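Long-range contact in cysteine hydrolase (Pseudomonas syringae pv. phaseolicola 1448A, PDB 3IRV), which probably acts as a hydrolase of the isochorismatase-like cysteine hydrolase family, though its substrate is not established: residues Met9-Pro17 against Ala201-Thr209. Residues are numbered along the deposited sequence; the frame is centred on the assembly and turned at random.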
loop_
_atom_site.group_PDB
_atom_site.type_symbol
_atom_site.label_atom_id
_atom_site.label_comp_id
_atom_site.label_asym_id
_atom_site.label_seq_id
_atom_site.Cartn_x
_atom_site.Cartn_y
_atom_site.Cartn_z
ATOM N N MET A 9 20.069 -6.962 9.171
ATOM C CA MET A 9 19.211 -7.974 8.567
ATOM C C MET A 9 19.225 -9.265 9.376
ATOM O O MET A 9 20.287 -9.805 9.686
ATOM C CB MET A 9 19.645 -8.252 7.126
ATOM C CG MET A 9 18.495 -8.331 6.136
ATOM S SD MET A 9 18.705 -7.215 4.734
ATOM C CE MET A 9 20.248 -7.813 4.053
ATOM N N SER A 10 18.038 -9.756 9.718
ATOM C CA SER A 10 17.908 -11.015 10.456
ATOM C C SER A 10 17.204 -12.110 9.651
ATOM O O SER A 10 17.212 -13.279 10.056
ATOM C CB SER A 10 17.180 -10.790 11.783
ATOM O OG SER A 10 15.827 -10.424 11.566
ATOM N N LYS A 11 16.595 -11.729 8.524
ATOM C CA LYS A 11 15.991 -12.687 7.593
ATOM C C LYS A 11 16.510 -12.385 6.186
ATOM O O LYS A 11 16.920 -11.256 5.935
ATOM C CB LYS A 11 14.460 -12.644 7.668
ATOM C CG LYS A 11 13.824 -11.337 7.180
ATOM C CD LYS A 11 12.355 -11.328 7.556
ATOM C CE LYS A 11 11.654 -10.114 7.050
ATOM N NZ LYS A 11 11.600 -10.077 5.591
ATOM N N PRO A 12 16.577 -13.402 5.295
ATOM C CA PRO A 12 17.249 -13.091 4.028
ATOM C C PRO A 12 16.438 -12.249 3.057
ATOM O O PRO A 12 15.203 -12.218 3.134
ATOM C CB PRO A 12 17.552 -14.469 3.433
ATOM C CG PRO A 12 16.511 -15.374 4.007
ATOM C CD PRO A 12 16.178 -14.831 5.373
ATOM N N LEU A 13 17.150 -11.559 2.173
ATOM C CA LEU A 13 16.522 -10.913 1.036
ATOM C C LEU A 13 15.916 -11.978 0.134
ATOM O O LEU A 13 16.461 -13.086 -0.001
ATOM C CB LEU A 13 17.568 -10.108 0.267
ATOM C CG LEU A 13 18.045 -8.889 1.061
ATOM C CD1 LEU A 13 19.198 -8.191 0.349
ATOM C CD2 LEU A 13 16.895 -7.918 1.272
ATOM N N VAL A 14 14.787 -11.649 -0.487
ATOM C CA VAL A 14 14.105 -12.599 -1.373
ATOM C C VAL A 14 14.551 -12.392 -2.815
ATOM O O VAL A 14 14.723 -11.264 -3.254
ATOM C CB VAL A 14 12.550 -12.470 -1.248
ATOM C CG1 VAL A 14 11.864 -13.265 -2.338
ATOM C CG2 VAL A 14 12.074 -12.963 0.118
ATOM N N ARG A 15 14.777 -13.485 -3.541
ATOM C CA ARG A 15 15.081 -13.416 -4.966
ATOM C C ARG A 15 14.137 -14.385 -5.669
ATOM O O ARG A 15 14.011 -15.542 -5.256
ATOM C CB ARG A 15 16.530 -13.861 -5.235
ATOM C CG ARG A 15 17.626 -13.105 -4.479
ATOM C CD ARG A 15 17.983 -11.809 -5.180
ATOM N NE ARG A 15 18.685 -10.890 -4.297
ATOM C CZ ARG A 15 18.531 -9.573 -4.308
ATOM N NH1 ARG A 15 17.697 -8.995 -5.171
ATOM N NH2 ARG A 15 19.206 -8.829 -3.436
ATOM N N TRP A 16 13.502 -13.934 -6.743
ATOM C CA TRP A 16 12.601 -14.816 -7.469
ATOM C C TRP A 16 13.245 -15.307 -8.749
ATOM O O TRP A 16 13.664 -14.493 -9.576
ATOM C CB TRP A 16 11.301 -14.104 -7.830
ATOM C CG TRP A 16 10.539 -13.488 -6.694
ATOM C CD1 TRP A 16 10.235 -12.183 -6.547
ATOM C CD2 TRP A 16 9.965 -14.168 -5.566
ATOM N NE1 TRP A 16 9.488 -11.981 -5.418
ATOM C CE2 TRP A 16 9.312 -13.186 -4.787
ATOM C CE3 TRP A 16 9.938 -15.510 -5.145
ATOM C CZ2 TRP A 16 8.633 -13.491 -3.603
ATOM C CZ3 TRP A 16 9.259 -15.821 -3.970
ATOM C CH2 TRP A 16 8.606 -14.818 -3.218
ATOM N N PRO A 17 13.247 -16.637 -8.948
ATOM C CA PRO A 17 13.807 -17.164 -10.192
ATOM C C PRO A 17 12.870 -16.864 -11.358
ATOM O O PRO A 17 11.665 -17.064 -11.245
ATOM C CB PRO A 17 13.949 -18.661 -9.918
ATOM C CG PRO A 17 13.005 -18.972 -8.801
ATOM C CD PRO A 17 12.725 -17.683 -8.048
ATOM N N ALA A 201 11.588 -4.578 0.098
ATOM C CA ALA A 201 12.524 -5.688 0.300
ATOM C C ALA A 201 12.260 -6.473 1.613
ATOM O O ALA A 201 12.569 -7.662 1.709
ATOM C CB ALA A 201 13.942 -5.151 0.287
ATOM N N TYR A 202 11.693 -5.799 2.612
ATOM C CA TYR A 202 11.461 -6.458 3.902
ATOM C C TYR A 202 10.083 -7.115 3.945
ATOM O O TYR A 202 9.888 -8.123 4.629
ATOM C CB TYR A 202 11.580 -5.437 5.037
ATOM C CG TYR A 202 11.890 -6.039 6.391
ATOM C CD1 TYR A 202 13.216 -6.202 6.815
ATOM C CD2 TYR A 202 10.857 -6.425 7.262
ATOM C CE1 TYR A 202 13.503 -6.749 8.082
ATOM C CE2 TYR A 202 11.132 -6.964 8.520
ATOM C CZ TYR A 202 12.454 -7.128 8.912
ATOM O OH TYR A 202 12.700 -7.671 10.157
ATOM N N GLU A 203 9.114 -6.524 3.238
ATOM C CA GLU A 203 7.707 -6.911 3.437
ATOM C C GLU A 203 7.007 -7.532 2.221
ATOM O O GLU A 203 6.046 -8.308 2.401
ATOM C CB GLU A 203 6.851 -5.695 3.829
ATOM C CG GLU A 203 7.382 -4.785 4.924
ATOM C CD GLU A 203 7.393 -5.411 6.309
ATOM O OE1 GLU A 203 6.994 -6.590 6.481
ATOM O OE2 GLU A 203 7.839 -4.707 7.245
ATOM N N PHE A 204 7.386 -7.132 1.002
ATOM C CA PHE A 204 6.510 -7.432 -0.152
ATOM C C PHE A 204 7.108 -8.278 -1.267
ATOM O O PHE A 204 6.348 -8.888 -2.015
ATOM C CB PHE A 204 5.954 -6.150 -0.813
ATOM C CG PHE A 204 5.319 -5.167 0.154
ATOM C CD1 PHE A 204 4.414 -5.597 1.132
ATOM C CD2 PHE A 204 5.599 -3.800 0.055
ATOM C CE1 PHE A 204 3.820 -4.696 2.009
ATOM C CE2 PHE A 204 5.024 -2.892 0.934
ATOM C CZ PHE A 204 4.147 -3.344 1.922
ATOM N N GLY A 205 8.428 -8.283 -1.433
ATOM C CA GLY A 205 9.003 -9.101 -2.515
ATOM C C GLY A 205 10.488 -8.819 -2.703
ATOM O O GLY A 205 11.201 -8.599 -1.718
ATOM N N GLU A 206 10.927 -8.839 -3.959
ATOM C CA GLU A 206 12.346 -8.657 -4.279
ATOM C C GLU A 206 12.592 -7.220 -4.735
ATOM O O GLU A 206 11.770 -6.650 -5.445
ATOM C CB GLU A 206 12.766 -9.575 -5.429
ATOM C CG GLU A 206 14.207 -9.314 -5.874
ATOM C CD GLU A 206 14.755 -10.286 -6.890
ATOM O OE1 GLU A 206 14.005 -11.147 -7.429
ATOM O OE2 GLU A 206 15.988 -10.184 -7.128
ATOM N N VAL A 207 13.734 -6.652 -4.356
ATOM C CA VAL A 207 14.216 -5.440 -5.007
ATOM C C VAL A 207 15.538 -5.767 -5.717
ATOM O O VAL A 207 16.437 -6.381 -5.105
ATOM C CB VAL A 207 14.421 -4.279 -3.987
ATOM C CG1 VAL A 207 14.980 -3.027 -4.704
ATOM C CG2 VAL A 207 13.088 -3.932 -3.321
ATOM N N THR A 208 15.641 -5.416 -7.004
ATOM C CA THR A 208 16.899 -5.585 -7.716
ATOM C C THR A 208 17.014 -4.505 -8.778
ATOM O O THR A 208 16.114 -3.669 -8.890
ATOM C CB THR A 208 17.037 -7.009 -8.335
ATOM O OG1 THR A 208 18.389 -7.221 -8.785
ATOM C CG2 THR A 208 16.084 -7.205 -9.500
ATOM N N THR A 209 18.126 -4.496 -9.517
ATOM C CA THR A 209 18.306 -3.487 -10.571
ATOM C C THR A 209 17.759 -3.956 -11.906
ATOM O O THR A 209 17.635 -5.177 -12.169
ATOM C CB THR A 209 19.790 -3.126 -10.789
ATOM O OG1 THR A 209 20.491 -4.303 -11.196
ATOM C CG2 THR A 209 20.389 -2.583 -9.495
HETATM O O HOH W 1 15.451 -8.242 10.511
HETATM O O HOH W 2 13.551 -9.769 3.503
HETATM O O HOH W 3 13.514 -8.996 -0.406
HETATM O O HOH W 4 15.280 -8.517 -2.409
HETATM O O HOH W 5 17.447 -6.642 -2.666
#
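The Glu-206 side chain runs past Trp-16 in the opposite direction, CG anti to the backbone N (chi1 175°), and crosses that of Arg-15 at about a right angle. CB packs 3.8 Å from Trp-16 CD1, and CG comes 3.3 Å from Val-14 O. The carboxylate then splits its two oxygens between the neighbours. OE1 takes the Trp-16 backbone N-H in a nearly straight bond (2.9 Å from N, 173° at the hydrogen), the N-H arriving from above the carboxylate plane. OE2 forms a salt bridge with Arg-15 NH1 at 2.9 Å; it lies in the guanidinium plane but is met on its anti side, and it also pairs with Arg-216 of helix 210-220. The CB of Arg-15 points away from 201-209, but the bend at chi2 (-83°) brings the guanidinium back, and NH1 also donates to Val-207 O. In this parallel-sheet fold of the isochorismatase family, strand 206-208 pairs in parallel with strand 166-170 and follows helix 189-204 after a turn at Gly-205; the N-terminal arm runs across this junction. Trp-16 NE1 donates to Val-167 O of the neighbouring strand. Nearer the N-terminus, Lys-11 CE sits over one face of the Tyr-202 ring, 3.6 Å from its centroid, while NZ makes a cation-pi contact and donates to Tyr-202 O at 2.8 Å. Leu-87 O and the Tyr-88 ring of the second subunit also engage this ammonium. Between these two ends a water accepts from Val-14 N and donates to both Ala-201 O and Gly-205 O.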